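Local coordinates for glutathione S-transferase (Burkholderia glumae, PDB 4ISD), which binds glutathione and, as a glutathione S-transferase homologue, probably conjugates it through its thiol to electrophilic substrates, at residues A[23-28]-A[205-210]; A[73-78]-A[110-115]; A[168-173]-A[196-201]. All blocks are in the same frame, centred on the assembly; numbering follows the deposited sequence.

Interaction 1: A[23-28]-A[205-210]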
# COMPACT_ATOMS: atom_id res chain seq x y z
N SER A 23 -1.01 0.18 13.93
CA SER A 23 -1.97 -0.46 13.03
C SER A 23 -1.87 -1.98 13.05
O SER A 23 -2.90 -2.67 13.12
CB SER A 23 -1.74 0.05 11.61
OG SER A 23 -2.78 -0.43 10.77
N ALA A 24 -0.65 -2.51 12.98
CA ALA A 24 -0.46 -3.96 12.97
C ALA A 24 -0.83 -4.55 14.32
O ALA A 24 -1.47 -5.61 14.41
CB ALA A 24 1.00 -4.33 12.59
N PHE A 25 -0.40 -3.87 15.38
CA PHE A 25 -0.74 -4.26 16.73
C PHE A 25 -2.26 -4.35 16.85
O PHE A 25 -2.79 -5.26 17.50
CB PHE A 25 -0.17 -3.25 17.73
CG PHE A 25 -0.50 -3.54 19.17
CD1 PHE A 25 -1.78 -3.30 19.68
CD2 PHE A 25 0.47 -4.04 20.03
CE1 PHE A 25 -2.10 -3.57 21.02
CE2 PHE A 25 0.17 -4.31 21.37
CZ PHE A 25 -1.12 -4.07 21.87
N VAL A 26 -2.98 -3.41 16.23
CA VAL A 26 -4.43 -3.40 16.39
C VAL A 26 -5.07 -4.59 15.70
O VAL A 26 -6.04 -5.17 16.20
CB VAL A 26 -5.08 -2.05 15.95
CG1 VAL A 26 -6.57 -2.22 15.71
CG2 VAL A 26 -4.81 -0.96 16.99
N VAL A 27 -4.49 -5.00 14.56
CA VAL A 27 -5.02 -6.15 13.84
C VAL A 27 -4.94 -7.42 14.69
O VAL A 27 -5.93 -8.14 14.84
CB VAL A 27 -4.31 -6.36 12.49
CG1 VAL A 27 -4.81 -7.61 11.80
CG2 VAL A 27 -4.53 -5.16 11.61
N LEU A 28 -3.77 -7.66 15.26
CA LEU A 28 -3.54 -8.83 16.10
C LEU A 28 -4.51 -8.84 17.27
O LEU A 28 -5.15 -9.85 17.56
CB LEU A 28 -2.10 -8.85 16.63
CG LEU A 28 -0.99 -9.11 15.61
CD1 LEU A 28 0.34 -8.52 16.06
CD2 LEU A 28 -0.85 -10.61 15.35
N GLN A 205 -6.44 1.04 22.83
CA GLN A 205 -6.13 1.34 24.23
C GLN A 205 -5.07 0.41 24.77
O GLN A 205 -4.24 0.80 25.59
CB GLN A 205 -7.39 1.27 25.12
CG GLN A 205 -8.30 2.49 25.00
CD GLN A 205 -7.56 3.81 25.25
OE1 GLN A 205 -7.07 4.06 26.36
NE2 GLN A 205 -7.46 4.64 24.21
N GLN A 206 -5.10 -0.84 24.31
CA GLN A 206 -4.09 -1.80 24.71
C GLN A 206 -2.73 -1.26 24.28
O GLN A 206 -1.74 -1.44 25.00
CB GLN A 206 -4.36 -3.15 24.06
CG GLN A 206 -5.37 -4.01 24.78
CD GLN A 206 -4.88 -4.39 26.15
OE1 GLN A 206 -3.67 -4.51 26.37
NE2 GLN A 206 -5.80 -4.57 27.09
N TRP A 207 -2.71 -0.60 23.11
CA TRP A 207 -1.49 0.00 22.56
C TRP A 207 -0.98 1.17 23.40
O TRP A 207 0.22 1.25 23.69
CB TRP A 207 -1.67 0.45 21.11
CG TRP A 207 -0.55 1.31 20.60
CD1 TRP A 207 -0.49 2.67 20.60
CD2 TRP A 207 0.68 0.86 20.00
NE1 TRP A 207 0.70 3.10 20.05
CE2 TRP A 207 1.43 2.00 19.67
CE3 TRP A 207 1.21 -0.41 19.70
CZ2 TRP A 207 2.69 1.93 19.05
CZ3 TRP A 207 2.46 -0.48 19.09
CH2 TRP A 207 3.19 0.68 18.78
N VAL A 208 -1.88 2.08 23.80
CA VAL A 208 -1.42 3.21 24.62
C VAL A 208 -1.00 2.73 26.02
O VAL A 208 -0.17 3.36 26.67
CB VAL A 208 -2.42 4.42 24.70
CG1 VAL A 208 -3.53 4.29 23.65
CG2 VAL A 208 -2.99 4.56 26.06
N LYS A 209 -1.56 1.60 26.43
CA LYS A 209 -1.19 0.94 27.69
C LYS A 209 0.18 0.26 27.59
O LYS A 209 0.99 0.33 28.51
CB LYS A 209 -2.26 -0.08 28.11
CG LYS A 209 -1.78 -1.23 28.99
CD LYS A 209 -1.85 -0.90 30.47
CE LYS A 209 -1.87 -2.17 31.33
NZ LYS A 209 -0.85 -2.12 32.43
N GLN A 210 0.44 -0.41 26.47
CA GLN A 210 1.73 -1.06 26.29
C GLN A 210 2.82 -0.00 26.16
O GLN A 210 3.91 -0.14 26.73
CB GLN A 210 1.71 -1.96 25.06
CG GLN A 210 3.05 -2.55 24.70
CD GLN A 210 3.13 -4.03 25.00
OE1 GLN A 210 2.11 -4.69 25.19
NE2 GLN A 210 4.35 -4.56 25.04
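Phe25 and Trp207 form an offset edge-to-face aromatic pair that joins helix 19-31 of the thioredoxin-like domain to helix 202-212, the last helix of the C-terminal helical domain. The two short helical segments pass 10.0 Å apart at their axes, with N-to-C directions 121° apart, and Phe25 and Trp207 together span the gap. The first torsion of Phe25 (chi1 178°) sets CG opposite the backbone N and carries the ring across to the other helix. Trp207 turns the edge of its six-membered ring toward the Phe25 face, planes at 72° and centroids 5.5 Å apart. The approach is led by CE3 of Trp207, which comes obliquely to 3.6 Å from CG of Phe25. The rim of the phenyl ring is bordered by Gln206, whose CB lies 3.8 Å from CE1 of Phe25, and more loosely by Gln210. Beyond the pair, Phe25 packs on Leu10 of strand 8-13 and meets Phe35 edge-to-face, while Trp207 meets the ring of Tyr16. The pair packs ring against ring, with the glutamines at its margin. Such helix packing across the domain boundary belongs to the canonical glutathione transferase fold, a thioredoxin-like domain set against an all-helical one.

Interaction 2: A[73-78]-A[110-115]. With GSH (glutathione), chain F.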
# COMPACT_ATOMS: atom_id res chain seq x y z
N GLU A 73 5.67 -3.95 6.15
CA GLU A 73 4.54 -3.19 5.60
C GLU A 73 3.22 -3.58 6.26
O GLU A 73 2.65 -4.65 5.98
CB GLU A 73 4.43 -3.30 4.07
CG GLU A 73 5.61 -2.72 3.31
CD GLU A 73 5.70 -1.21 3.44
OE1 GLU A 73 4.67 -0.56 3.18
OE2 GLU A 73 6.79 -0.69 3.83
N SER A 74 2.73 -2.68 7.13
CA SER A 74 1.59 -2.91 7.99
C SER A 74 0.30 -3.30 7.25
O SER A 74 -0.46 -4.15 7.74
CB SER A 74 1.33 -1.69 8.89
OG SER A 74 0.82 -0.60 8.15
N SER A 75 0.06 -2.69 6.09
CA SER A 75 -1.10 -3.08 5.30
C SER A 75 -0.97 -4.54 4.82
O SER A 75 -1.93 -5.31 4.90
CB SER A 75 -1.36 -2.11 4.13
OG SER A 75 -0.42 -2.26 3.07
N ALA A 76 0.21 -4.92 4.34
CA ALA A 76 0.46 -6.30 3.91
C ALA A 76 0.29 -7.28 5.07
O ALA A 76 -0.19 -8.42 4.89
CB ALA A 76 1.85 -6.42 3.30
N ILE A 77 0.70 -6.84 6.25
CA ILE A 77 0.46 -7.59 7.47
C ILE A 77 -1.04 -7.79 7.72
O ILE A 77 -1.48 -8.92 8.00
CB ILE A 77 1.12 -6.91 8.69
CG1 ILE A 77 2.64 -6.91 8.52
CG2 ILE A 77 0.70 -7.62 9.99
CD1 ILE A 77 3.40 -6.17 9.62
N ALA A 78 -1.82 -6.72 7.62
CA ALA A 78 -3.27 -6.81 7.82
C ALA A 78 -3.92 -7.80 6.84
O ALA A 78 -4.78 -8.60 7.24
CB ALA A 78 -3.92 -5.45 7.71
N TRP A 110 -3.68 5.11 0.38
CA TRP A 110 -3.67 6.54 0.21
C TRP A 110 -2.95 7.15 1.40
O TRP A 110 -2.00 7.92 1.24
CB TRP A 110 -5.09 7.09 0.13
CG TRP A 110 -5.13 8.54 -0.25
CD1 TRP A 110 -4.20 9.23 -0.98
CD2 TRP A 110 -6.16 9.48 0.09
NE1 TRP A 110 -4.59 10.55 -1.12
CE2 TRP A 110 -5.79 10.72 -0.48
CE3 TRP A 110 -7.35 9.38 0.79
CZ2 TRP A 110 -6.58 11.86 -0.34
CZ3 TRP A 110 -8.13 10.51 0.92
CH2 TRP A 110 -7.75 11.73 0.36
N ILE A 111 -3.39 6.76 2.59
CA ILE A 111 -2.80 7.23 3.84
C ILE A 111 -1.29 7.02 3.83
O ILE A 111 -0.52 7.93 4.12
CB ILE A 111 -3.44 6.51 5.03
CG1 ILE A 111 -4.85 7.07 5.26
CG2 ILE A 111 -2.58 6.67 6.28
CD1 ILE A 111 -5.68 6.25 6.20
N ARG A 112 -0.87 5.83 3.44
CA ARG A 112 0.53 5.47 3.48
C ARG A 112 1.39 6.11 2.38
O ARG A 112 2.62 6.01 2.45
CB ARG A 112 0.65 3.95 3.39
CG ARG A 112 0.23 3.22 4.65
CD ARG A 112 0.02 1.74 4.42
NE ARG A 112 -0.27 1.05 5.67
CZ ARG A 112 -1.42 1.14 6.33
NH1 ARG A 112 -2.42 1.90 5.87
NH2 ARG A 112 -1.58 0.47 7.48
N SER A 113 0.77 6.74 1.38
CA SER A 113 1.55 7.24 0.23
C SER A 113 1.28 8.70 -0.17
O SER A 113 1.78 9.18 -1.19
CB SER A 113 1.31 6.36 -1.00
OG SER A 113 -0.04 6.46 -1.42
N ASP A 114 0.46 9.40 0.61
CA ASP A 114 0.20 10.81 0.36
C ASP A 114 0.41 11.54 1.68
O ASP A 114 0.84 10.93 2.67
CB ASP A 114 -1.24 11.00 -0.12
CG ASP A 114 -1.37 12.05 -1.21
OD1 ASP A 114 -0.39 12.78 -1.48
OD2 ASP A 114 -2.46 12.14 -1.81
N PHE A 115 0.12 12.84 1.68
CA PHE A 115 0.09 13.64 2.91
C PHE A 115 1.48 13.89 3.50
O PHE A 115 1.61 14.26 4.66
CB PHE A 115 -0.82 12.99 3.97
CG PHE A 115 -2.19 12.67 3.48
CD1 PHE A 115 -3.08 13.68 3.12
CD2 PHE A 115 -2.62 11.35 3.38
CE1 PHE A 115 -4.37 13.39 2.67
CE2 PHE A 115 -3.91 11.05 2.92
CZ PHE A 115 -4.78 12.07 2.57
N1 GSH F . 4.09 1.81 4.53
CA1 GSH F . 4.83 1.40 5.70
C1 GSH F . 4.02 0.52 6.62
O11 GSH F . 2.76 0.60 6.68
O12 GSH F . 4.63 -0.32 7.34
CB1 GSH F . 5.46 2.56 6.43
CG1 GSH F . 6.37 2.01 7.54
CD1 GSH F . 7.18 3.16 8.16
OE1 GSH F . 7.19 4.26 7.62
N2 GSH F . 7.93 2.95 9.39
CA2 GSH F . 8.70 4.00 10.02
C2 GSH F . 10.16 3.64 10.02
O2 GSH F . 10.53 2.49 10.13
CB2 GSH F . 8.29 4.19 11.45
SG2 GSH F . 7.83 5.88 11.69
N3 GSH F . 11.16 4.67 9.89
CA3 GSH F . 12.55 4.27 9.89
C3 GSH F . 13.08 4.49 8.51
O31 GSH F . 12.28 4.56 7.53
O32 GSH F . 14.33 4.64 8.32
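Ser74 and Arg112 meet at the gamma-glutamyl carboxylate of glutathione, a buried three-way polar contact between the start of helix 74-84 and the end of helix 98-113. The Ser74 hydroxyl lies between its own N and carbonyl carbon (chi1 71°), which turns OG toward both partners. It accepts a hydrogen bond from NH2 of Arg112 (NH2 to OG 2.7 Å, angle 158°), lying almost in the guanidinium plane, and gives its own proton to O11 of glutathione, 2.7 Å from OG. Arg112 arrives on a chain extended from CG to NE, and its NE donates a longer bond to O11 (3.2 Å); O11 and Ser74 OG both sit at the guanidinium edge. The methylene of Ser75 covers one guanidinium face, its CB 3.7 Å from NE of Arg112. NH1 is held by a salt bridge to Asp172 and by the Gln108 carbonyl, so several polar groups fix the rotation of the guanidinium. This is the Glu-Ser element of the glutathione transferase G-site, where the first turn of the helix receives the ligand carboxylate: the backbone N of Ser74 donates to O12 (3.0 Å). Glu73, at the N-cap position, folds its chain at chi2 (-68°) and brings OE1 to 2.8 Å from the ligand amino nitrogen N1. Its OE2 forms a salt bridge with Arg60, which may steady the carboxylate. Ser113 of the second subunit is also hydrogen-bonded to this glutathione, and that subunit packs its Ala109 on Glu73.

Interaction 3: A[168-173]-A[196-201]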
# COMPACT_ATOMS: atom_id res chain seq x y z
N ILE A 168 -9.70 -2.11 9.83
CA ILE A 168 -8.38 -1.57 10.16
C ILE A 168 -8.13 -0.22 9.50
O ILE A 168 -7.34 0.58 10.00
CB ILE A 168 -7.22 -2.56 9.83
CG1 ILE A 168 -5.93 -2.10 10.52
CG2 ILE A 168 -7.01 -2.72 8.32
CD1 ILE A 168 -6.08 -1.96 12.01
N ALA A 169 -8.81 0.05 8.38
CA ALA A 169 -8.69 1.33 7.68
C ALA A 169 -9.07 2.50 8.57
O ALA A 169 -8.50 3.58 8.42
CB ALA A 169 -9.53 1.35 6.43
N ASP A 170 -10.04 2.27 9.47
CA ASP A 170 -10.55 3.30 10.40
C ASP A 170 -9.52 3.73 11.43
O ASP A 170 -9.40 4.92 11.72
CB ASP A 170 -11.81 2.84 11.12
CG ASP A 170 -12.98 2.64 10.18
OD1 ASP A 170 -13.41 3.65 9.56
OD2 ASP A 170 -13.48 1.49 10.05
N THR A 171 -8.79 2.77 11.99
CA THR A 171 -7.68 3.11 12.89
C THR A 171 -6.67 3.97 12.14
O THR A 171 -6.21 5.00 12.65
CB THR A 171 -6.92 1.86 13.37
OG1 THR A 171 -7.86 0.87 13.82
CG2 THR A 171 -5.97 2.21 14.50
N ASP A 172 -6.35 3.55 10.92
CA ASP A 172 -5.37 4.25 10.11
C ASP A 172 -5.83 5.66 9.81
O ASP A 172 -5.04 6.61 9.90
CB ASP A 172 -5.14 3.49 8.80
CG ASP A 172 -4.32 2.25 8.99
OD1 ASP A 172 -3.75 2.09 10.10
OD2 ASP A 172 -4.25 1.44 8.04
N PHE A 173 -7.10 5.78 9.44
CA PHE A 173 -7.71 7.07 9.13
C PHE A 173 -7.68 7.98 10.36
O PHE A 173 -7.28 9.15 10.27
CB PHE A 173 -9.15 6.89 8.66
CG PHE A 173 -9.68 8.05 7.88
CD1 PHE A 173 -8.81 8.89 7.20
CD2 PHE A 173 -11.04 8.30 7.82
CE1 PHE A 173 -9.28 9.96 6.47
CE2 PHE A 173 -11.52 9.37 7.10
CZ PHE A 173 -10.64 10.20 6.42
N GLU A 196 -12.31 10.26 18.17
CA GLU A 196 -12.45 9.92 19.58
C GLU A 196 -12.94 8.49 19.72
O GLU A 196 -12.37 7.69 20.49
CB GLU A 196 -13.40 10.89 20.27
CG GLU A 196 -13.40 10.79 21.80
CD GLU A 196 -14.41 11.71 22.47
OE1 GLU A 196 -14.91 12.65 21.81
OE2 GLU A 196 -14.70 11.49 23.66
N ARG A 197 -14.00 8.17 18.98
CA ARG A 197 -14.59 6.84 18.87
C ARG A 197 -13.50 5.79 18.61
O ARG A 197 -13.37 4.80 19.35
CB ARG A 197 -15.50 6.90 17.65
CG ARG A 197 -16.78 6.12 17.69
CD ARG A 197 -17.48 6.29 16.31
NE ARG A 197 -17.81 7.68 16.02
CZ ARG A 197 -18.15 8.15 14.82
NH1 ARG A 197 -18.18 7.35 13.77
NH2 ARG A 197 -18.46 9.44 14.67
N GLN A 198 -12.72 6.03 17.55
CA GLN A 198 -11.68 5.11 17.09
C GLN A 198 -10.52 4.94 18.07
O GLN A 198 -9.98 3.84 18.19
CB GLN A 198 -11.16 5.53 15.71
CG GLN A 198 -12.20 5.45 14.58
CD GLN A 198 -12.87 4.09 14.49
OE1 GLN A 198 -12.25 3.07 14.77
NE2 GLN A 198 -14.15 4.07 14.10
N TRP A 199 -10.11 6.01 18.75
CA TRP A 199 -9.09 5.91 19.81
C TRP A 199 -9.56 5.16 21.07
O TRP A 199 -8.74 4.77 21.91
CB TRP A 199 -8.58 7.30 20.22
CG TRP A 199 -7.45 7.76 19.39
CD1 TRP A 199 -7.51 8.54 18.26
CD2 TRP A 199 -6.06 7.47 19.60
NE1 TRP A 199 -6.24 8.75 17.77
CE2 TRP A 199 -5.33 8.11 18.57
CE3 TRP A 199 -5.36 6.74 20.57
CZ2 TRP A 199 -3.95 8.03 18.49
CZ3 TRP A 199 -3.99 6.66 20.48
CH2 TRP A 199 -3.30 7.30 19.44
N ALA A 200 -10.87 4.96 21.20
CA ALA A 200 -11.46 4.34 22.39
C ALA A 200 -11.63 2.82 22.31
O ALA A 200 -12.06 2.19 23.27
CB ALA A 200 -12.82 5.02 22.74
N ARG A 201 -11.31 2.23 21.16
CA ARG A 201 -11.39 0.77 21.02
C ARG A 201 -10.43 0.11 22.00
O ARG A 201 -9.32 0.60 22.21
CB ARG A 201 -11.10 0.35 19.57
CG ARG A 201 -12.15 0.87 18.58
CD ARG A 201 -12.02 0.27 17.21
NE ARG A 201 -12.17 -1.18 17.23
CZ ARG A 201 -13.32 -1.83 17.04
NH1 ARG A 201 -14.44 -1.15 16.82
NH2 ARG A 201 -13.35 -3.15 17.08
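Asp170 of helix 168-177 packs on Gln198 near the end of helix 189-199, with the Thr171 backbone beside it, a small buried contact inside the C-terminal helical domain. The first segment begins with Ile168, which turns to helix 19-31 and packs on Val26 and Val27, and Ala169 follows against Ala104 of helix 98-113. Asp170 carries the contact: its CB lies 3.7 Å from both CD and OE1 of Gln198, so that an aliphatic carbon rests against the amide. Its carboxylate is engaged elsewhere, OD1 with Tyr194 OH and the Val162 backbone N, OD2 with the backbone N of Cys167. The last bond resembles the aspartate half of the N-capping box of the family, with Cys167 in place of the usual Ser or Thr. At Thr171 the backbones come nearest, its CA 6.1 Å from that of Gln198, and the amide oxygen OE1 of Gln198 stands 4.4 Å from the Thr171 backbone N. The threonine side chain itself packs on Val26 and Val204. Asp172 points elsewhere, OD2 salt-bridged to Arg112 and bonded to Gln108, OD1 bonded to Ser23, while Phe173 closes the segment in a pocket of Ile155, Val162 and Leu107. Gln198 reaches the first segment by a bent chain: chi1 at -64° and chi2 at -54° fold the amide beside Asp170, and the side chain also touches Tyr160 and Trp166. Contact across the pair is thus van der Waals packing of an amide on a methylene and a helix backbone; the directional hold on Asp170 comes from its bonds to Tyr194, Val162 and Cys167, consistent with an aspartate that shapes the loop entering this helix.

Interaction 1 closes the longest loop of the three contacts, and interactions 2 and 3 are nested within it, one after the other. Their centres lie 11 to 16 Å apart. Interactions 1 and 2 each tie the thioredoxin-like domain to the helical one, whereas interaction 3 stays inside the latter. Helix 19-31 packs on helix 74-84 through Val27 and Ala78. Ser23 OG and Asp172 OD1, probably hydrogen-bonded at 2.8 Å, join it to helix 168-177, whose Asp172 is salt-bridged to the glutathione-binding Arg112. Helices 189-199 and 202-212 are consecutive, linked by a probable Gln205 NE2 to Trp199 O bond. Ser23, Asp172 and Arg112 thus form a polar chain from the domain interface to the glutathione carboxylate.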